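Local atomic coordinates of mannitol dehydrogenase (PDB entry 1LJ8), a protein that binds NAD and, as a mannitol 2-dehydrogenase, probably catalyses the interconversion of mannitol and fructose with this nicotinamide cofactor. Residues A[185-190]-A[262-267]; A[189-194]-A[227-232]. All blocks are in the same frame, centred on the assembly; numbering follows the deposited sequence.

Contact 1: residues A[185-190]-A[262-267]. With NAD (nicotinamide-adenine-dinucleotide), chain B.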
# COMPACT_ATOMS: atom_id res chain seq x y z
N THR A 185 -10.63 17.24 2.97
CA THR A 185 -9.29 17.02 2.44
C THR A 185 -9.30 15.56 1.97
O THR A 185 -9.99 14.71 2.57
CB THR A 185 -8.22 17.12 3.58
OG1 THR A 185 -8.21 18.45 4.11
CG2 THR A 185 -6.83 16.75 3.07
N VAL A 186 -8.60 15.26 0.89
CA VAL A 186 -8.46 13.87 0.42
C VAL A 186 -7.01 13.51 0.77
O VAL A 186 -6.05 14.11 0.26
CB VAL A 186 -8.70 13.69 -1.07
CG1 VAL A 186 -8.65 12.16 -1.40
CG2 VAL A 186 -10.12 14.16 -1.41
N MSE A 187 -6.88 12.52 1.64
CA MSE A 187 -5.59 12.11 2.20
C MSE A 187 -5.15 10.72 1.78
O MSE A 187 -5.55 9.73 2.39
CB MSE A 187 -5.73 12.21 3.75
CG MSE A 187 -4.40 12.12 4.51
SE MSE A 187 -4.64 12.16 6.45
CE MSE A 187 -5.35 10.36 6.79
N SER A 188 -4.27 10.63 0.78
CA SER A 188 -3.80 9.32 0.29
C SER A 188 -2.79 8.72 1.26
O SER A 188 -1.87 9.40 1.70
CB SER A 188 -3.07 9.48 -1.06
OG SER A 188 -2.57 8.19 -1.45
N CYS A 189 -2.97 7.45 1.57
CA CYS A 189 -2.02 6.73 2.43
C CYS A 189 -1.50 5.52 1.65
O CYS A 189 -1.15 4.49 2.24
CB CYS A 189 -2.70 6.28 3.74
SG CYS A 189 -3.22 7.69 4.72
N ASP A 190 -1.45 5.64 0.33
CA ASP A 190 -0.90 4.56 -0.50
C ASP A 190 0.56 4.79 -0.88
O ASP A 190 1.07 5.91 -0.83
CB ASP A 190 -1.74 4.39 -1.79
CG ASP A 190 -3.10 3.71 -1.50
OD1 ASP A 190 -3.06 2.53 -1.07
OD2 ASP A 190 -4.19 4.35 -1.74
N VAL A 262 6.88 2.21 13.27
CA VAL A 262 5.78 2.91 12.60
C VAL A 262 6.17 4.38 12.43
O VAL A 262 6.76 5.01 13.32
CB VAL A 262 4.44 2.77 13.41
CG1 VAL A 262 4.58 3.32 14.81
CG2 VAL A 262 3.27 3.42 12.63
N GLN A 263 5.87 4.94 11.26
CA GLN A 263 6.21 6.33 11.04
C GLN A 263 5.19 6.95 10.07
O GLN A 263 4.62 6.26 9.23
CB GLN A 263 7.65 6.44 10.45
CG GLN A 263 8.10 7.88 10.24
CD GLN A 263 9.60 7.97 9.92
OE1 GLN A 263 10.17 7.04 9.36
NE2 GLN A 263 10.22 9.11 10.24
N TRP A 264 4.96 8.25 10.22
CA TRP A 264 4.02 8.96 9.33
C TRP A 264 4.57 10.38 9.23
O TRP A 264 4.68 11.07 10.24
CB TRP A 264 2.64 9.01 10.00
CG TRP A 264 1.51 9.46 9.10
CD1 TRP A 264 1.59 9.84 7.80
CD2 TRP A 264 0.13 9.52 9.46
NE1 TRP A 264 0.32 10.13 7.31
CE2 TRP A 264 -0.59 9.94 8.32
CE3 TRP A 264 -0.58 9.25 10.65
CZ2 TRP A 264 -1.98 10.10 8.33
CZ3 TRP A 264 -1.97 9.40 10.67
CH2 TRP A 264 -2.67 9.83 9.50
N VAL A 265 4.95 10.79 8.03
CA VAL A 265 5.38 12.17 7.84
C VAL A 265 4.36 12.73 6.82
O VAL A 265 4.17 12.14 5.76
CB VAL A 265 6.78 12.26 7.26
CG1 VAL A 265 7.16 13.78 7.23
CG2 VAL A 265 7.77 11.45 8.13
N LEU A 266 3.71 13.82 7.19
CA LEU A 266 2.63 14.43 6.39
C LEU A 266 2.91 15.88 6.05
O LEU A 266 3.55 16.60 6.82
CB LEU A 266 1.32 14.48 7.22
CG LEU A 266 0.07 13.63 7.10
CD1 LEU A 266 -0.91 13.93 8.25
CD2 LEU A 266 -0.56 13.86 5.75
N GLU A 267 2.35 16.31 4.92
CA GLU A 267 2.38 17.72 4.59
C GLU A 267 1.11 18.29 5.27
O GLU A 267 0.03 17.69 5.17
CB GLU A 267 2.33 17.92 3.08
CG GLU A 267 3.65 17.50 2.44
CD GLU A 267 3.62 17.54 0.94
OE1 GLU A 267 2.50 17.70 0.33
OE2 GLU A 267 4.72 17.38 0.40
PA NAD B . -5.42 -5.17 2.06
O1A NAD B . -5.41 -6.16 1.02
O2A NAD B . -5.58 -5.51 3.50
O5B NAD B . -6.57 -4.09 1.78
C5B NAD B . -6.62 -3.41 0.49
C4B NAD B . -7.93 -2.61 0.65
O4B NAD B . -8.09 -1.81 -0.59
C3B NAD B . -9.25 -3.46 0.67
O3B NAD B . -10.16 -2.77 1.54
C2B NAD B . -9.69 -3.45 -0.81
O2B NAD B . -11.08 -3.71 -0.98
C1B NAD B . -9.37 -2.01 -1.18
N9A NAD B . -9.24 -1.76 -2.58
C8A NAD B . -8.53 -2.42 -3.57
N7A NAD B . -8.64 -1.84 -4.74
C5A NAD B . -9.46 -0.75 -4.50
C6A NAD B . -9.91 0.23 -5.40
N6A NAD B . -9.59 0.31 -6.69
N1A NAD B . -10.75 1.22 -4.90
C2A NAD B . -11.14 1.24 -3.56
N3A NAD B . -10.69 0.28 -2.66
C4A NAD B . -9.85 -0.70 -3.19
O3 NAD B . -4.10 -4.32 1.85
PN NAD B . -3.21 -3.45 2.88
O1N NAD B . -2.14 -4.30 3.42
O2N NAD B . -4.14 -2.84 3.83
O5D NAD B . -2.52 -2.41 1.93
C5D NAD B . -3.35 -1.45 1.29
C4D NAD B . -2.45 -0.40 0.81
O4D NAD B . -1.86 0.40 1.85
C3D NAD B . -1.25 -0.81 -0.12
O3D NAD B . -1.68 -1.11 -1.45
C2D NAD B . -0.28 0.34 0.03
O2D NAD B . -0.54 1.37 -0.91
C1D NAD B . -0.51 0.80 1.49
N1N NAD B . 0.48 0.28 2.46
C2N NAD B . 0.51 -1.04 2.95
C3N NAD B . 1.55 -1.39 3.77
C7N NAD B . 1.62 -2.84 4.28
O7N NAD B . 2.67 -3.18 4.85
N7N NAD B . 0.65 -3.70 4.05
C4N NAD B . 2.61 -0.42 4.13
C5N NAD B . 2.50 0.91 3.64
C6N NAD B . 1.43 1.30 2.78
O HOH W 1 -1.25 10.40 4.90

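Contact 2: residues A[189-194]-A[227-232]. With NAD (nicotinamide-adenine-dinucleotide), chain B.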
# COMPACT_ATOMS: atom_id res chain seq x y z
N CYS A 189 -2.97 7.45 1.57
CA CYS A 189 -2.02 6.73 2.43
C CYS A 189 -1.50 5.52 1.65
O CYS A 189 -1.15 4.49 2.24
CB CYS A 189 -2.70 6.28 3.74
SG CYS A 189 -3.22 7.69 4.72
N ASP A 190 -1.45 5.64 0.33
CA ASP A 190 -0.90 4.56 -0.50
C ASP A 190 0.56 4.79 -0.88
O ASP A 190 1.07 5.91 -0.83
CB ASP A 190 -1.74 4.39 -1.79
CG ASP A 190 -3.10 3.71 -1.50
OD1 ASP A 190 -3.06 2.53 -1.07
OD2 ASP A 190 -4.19 4.35 -1.74
N ASN A 191 1.21 3.71 -1.31
CA ASN A 191 2.62 3.75 -1.68
C ASN A 191 2.85 4.27 -3.09
O ASN A 191 3.09 3.47 -4.00
CB ASN A 191 3.18 2.33 -1.59
CG ASN A 191 3.33 1.83 -0.17
OD1 ASN A 191 3.56 2.62 0.76
ND2 ASN A 191 3.30 0.51 -0.02
N LEU A 192 2.82 5.58 -3.26
CA LEU A 192 3.10 6.20 -4.57
C LEU A 192 4.11 7.26 -4.19
O LEU A 192 3.98 7.89 -3.16
CB LEU A 192 1.85 6.89 -5.16
CG LEU A 192 0.91 5.88 -5.86
CD1 LEU A 192 -0.02 5.22 -4.82
CD2 LEU A 192 0.05 6.63 -6.92
N PRO A 193 5.11 7.49 -5.05
CA PRO A 193 6.12 8.51 -4.72
C PRO A 193 5.54 9.88 -4.27
O PRO A 193 5.99 10.48 -3.27
CB PRO A 193 6.92 8.59 -6.01
CG PRO A 193 6.93 7.17 -6.49
CD PRO A 193 5.50 6.71 -6.24
N HIS A 194 4.61 10.42 -5.05
CA HIS A 194 3.98 11.68 -4.70
C HIS A 194 2.48 11.32 -4.60
O HIS A 194 1.69 11.69 -5.46
CB HIS A 194 4.17 12.73 -5.81
CG HIS A 194 5.61 13.10 -6.08
ND1 HIS A 194 5.98 13.94 -7.11
CD2 HIS A 194 6.77 12.66 -5.51
CE1 HIS A 194 7.31 14.00 -7.17
NE2 HIS A 194 7.81 13.23 -6.22
N ALA A 227 2.30 12.27 1.58
CA ALA A 227 2.77 11.68 2.84
C ALA A 227 3.72 10.53 2.60
O ALA A 227 3.71 9.91 1.55
CB ALA A 227 1.56 11.13 3.68
N MSE A 228 4.53 10.27 3.62
CA MSE A 228 5.33 9.08 3.62
C MSE A 228 4.68 8.25 4.74
O MSE A 228 4.62 8.70 5.89
CB MSE A 228 6.75 9.36 4.05
CG MSE A 228 7.52 8.16 3.69
SE MSE A 228 7.92 7.26 5.25
CE MSE A 228 9.48 8.11 4.95
N VAL A 229 4.16 7.06 4.41
CA VAL A 229 3.49 6.23 5.41
C VAL A 229 4.27 4.94 5.50
O VAL A 229 4.60 4.33 4.48
CB VAL A 229 2.01 5.99 5.00
CG1 VAL A 229 1.30 7.40 4.95
CG2 VAL A 229 1.91 5.25 3.65
N ASP A 230 4.58 4.50 6.73
CA ASP A 230 5.43 3.33 6.81
C ASP A 230 5.11 2.44 8.01
O ASP A 230 5.18 2.91 9.14
CB ASP A 230 6.89 3.84 6.94
CG ASP A 230 7.95 2.76 6.68
OD1 ASP A 230 7.56 1.64 6.35
OD2 ASP A 230 9.18 3.03 6.80
N ARG A 231 4.71 1.19 7.76
CA ARG A 231 4.52 0.21 8.84
C ARG A 231 4.20 -1.11 8.16
O ARG A 231 3.13 -1.26 7.55
CB ARG A 231 3.40 0.57 9.84
CG ARG A 231 3.39 -0.49 10.99
CD ARG A 231 2.38 -0.14 12.09
NE ARG A 231 2.99 -0.52 13.37
CZ ARG A 231 2.48 -0.25 14.56
NH1 ARG A 231 1.32 0.38 14.67
NH2 ARG A 231 3.21 -0.53 15.66
N ILE A 232 5.14 -2.06 8.23
CA ILE A 232 4.96 -3.37 7.59
C ILE A 232 3.79 -4.07 8.25
O ILE A 232 3.77 -4.33 9.46
CB ILE A 232 6.26 -4.19 7.66
CG1 ILE A 232 7.32 -3.52 6.74
CG2 ILE A 232 6.01 -5.62 7.17
CD1 ILE A 232 8.79 -4.00 7.11
PA NAD B . -5.42 -5.17 2.06
O1A NAD B . -5.41 -6.16 1.02
O2A NAD B . -5.58 -5.51 3.50
O5B NAD B . -6.57 -4.09 1.78
C5B NAD B . -6.62 -3.41 0.49
C4B NAD B . -7.93 -2.61 0.65
O4B NAD B . -8.09 -1.81 -0.59
C3B NAD B . -9.25 -3.46 0.67
O3B NAD B . -10.16 -2.77 1.54
C2B NAD B . -9.69 -3.45 -0.81
O2B NAD B . -11.08 -3.71 -0.98
C1B NAD B . -9.37 -2.01 -1.18
N9A NAD B . -9.24 -1.76 -2.58
C8A NAD B . -8.53 -2.42 -3.57
N7A NAD B . -8.64 -1.84 -4.74
C5A NAD B . -9.46 -0.75 -4.50
C6A NAD B . -9.91 0.23 -5.40
N6A NAD B . -9.59 0.31 -6.69
N1A NAD B . -10.75 1.22 -4.90
C2A NAD B . -11.14 1.24 -3.56
N3A NAD B . -10.69 0.28 -2.66
C4A NAD B . -9.85 -0.70 -3.19
O3 NAD B . -4.10 -4.32 1.85
PN NAD B . -3.21 -3.45 2.88
O1N NAD B . -2.14 -4.30 3.42
O2N NAD B . -4.14 -2.84 3.83
O5D NAD B . -2.52 -2.41 1.93
C5D NAD B . -3.35 -1.45 1.29
C4D NAD B . -2.45 -0.40 0.81
O4D NAD B . -1.86 0.40 1.85
C3D NAD B . -1.25 -0.81 -0.12
O3D NAD B . -1.68 -1.11 -1.45
C2D NAD B . -0.28 0.34 0.03
O2D NAD B . -0.54 1.37 -0.91
C1D NAD B . -0.51 0.80 1.49
N1N NAD B . 0.48 0.28 2.46
C2N NAD B . 0.51 -1.04 2.95
C3N NAD B . 1.55 -1.39 3.77
C7N NAD B . 1.62 -2.84 4.28
O7N NAD B . 2.67 -3.18 4.85
N7N NAD B . 0.65 -3.70 4.05
C4N NAD B . 2.61 -0.42 4.13
C5N NAD B . 2.50 0.91 3.64
C6N NAD B . 1.43 1.30 2.78
O HOH W 2 4.24 11.38 -1.07

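Contact 1: residues A[185-190]-A[262-267]
Met-187 (selenomethionine in this crystal) meets Trp-264 and Leu-266 where strand 185-188, an outermost strand of the seven-stranded Rossmann-type sheet, faces strand 263-266 of a separate small sheet. Direct contact is by side chains alone, with no hydrogen bond between the strands, and the nearest CA atoms, those of Met-187 and Leu-266, lie 9.5 Å apart. The apolar contact is led by Met-187 CE, 3.7 Å from Trp-264 CZ2 and close to the indole plane, so the methyl meets the rim of the six-membered ring. A bend at chi3 (74°) swings CE there at the end of an otherwise extended chain. Met-187 CG lies more loosely against Leu-266 CD2, while Leu-266 CD1 covers one indole face near its rim. The Met-aromatic contact is likewise edge-on: SE sits 5.2 Å from the centroid of the Trp-264 six-membered ring, 77° off its normal. Polar bonds gather at the end of strand 185-188. Ser-188 OG accepts from Asp-190 N in an ST turn, leading to Asp-190, whose OD1 takes a 2.8 Å hydrogen bond from NAD O2D on the nicotinamide ribose. Ile-131 N and Thr-132 N also bind this carboxylate, through OD2 and OD1 respectively. A buried indole N-H is satisfied by water: Trp-264 NE1 donates to one in the ring plane at 2.9 Å, and that water gives a weak bond to Ser-188 O at 3.4 Å.

Contact 2: residues A[189-194]-A[227-232]
The nicotinamide end of the NAD site is where the loop after strand 185-188 passes over strand 227-230. Val-229 points at the loop and fills the join: its CG2 packs 3.5 Å from Cys-189 O, and its CG1 is 4.3 Å from Cys-189 CB. With CG1 anti to the carbonyl carbon (chi1 -61°), CG2 stands between the backbone N and the carbonyl carbon, where it meets Cys-189 O. Phe-37 and Trp-264 also touch the Val-229 side chain. Asn-191 is the centre of an inverse gamma turn, closed by a weak bond from Leu-192 N to Asp-190 O. Its own N-H, presented by this turn, donates to NAD O2D at 2.9 Å and 160°; this ribose hydroxyl is thus gripped as acceptor here and as donor to the aspartate before it. The Asn-191 amide lies against one face of the nicotinamide: ND2 sits above the ring, 3.5 Å from C6N, while OD1 lies beyond the rim, 3.2 Å from the same carbon, and is 4.2 Å from Val-229 CG2. Lys-295 NZ from helix 289-313 holds the same oxygen by a hydrogen bond. An alanine here would probably leave Lys-295 without this oxygen partner and open a gap against the nicotinamide face that the Asn-191 amide covers. Farther along the loop, one water stands 3.0 Å from Pro-193 O and 3.1 Å from Ala-227 O. A dinucleotide held by a loop at the carboxyl end of a parallel strand is the arrangement typical of Rossmann-type dehydrogenases.

Contacts 1 and 2 start from one continuous piece of chain, sharing Cys-189 and Asp-190, and their centres are 7 Å apart. Along the sequence, strand 185-188 and its loop come first, then helices 195-210 and 212-221, strand 227-230, then helix 238-248 and strand 256-258, and finally strand 263-266. Strands 227-230 and 263-266 are antiparallel neighbours in the small three-stranded sheet, joined by probable hydrogen bonds from Met-228 N to Val-265 O (2.9 Å) and from Gln-263 N to Asp-230 O (3.0 Å). The edge strand of the Rossmann sheet thus packs on strand 263-266 and the loop after it on strand 227-230, and both contacts border NAD, whose nicotinamide half lies beside the junction.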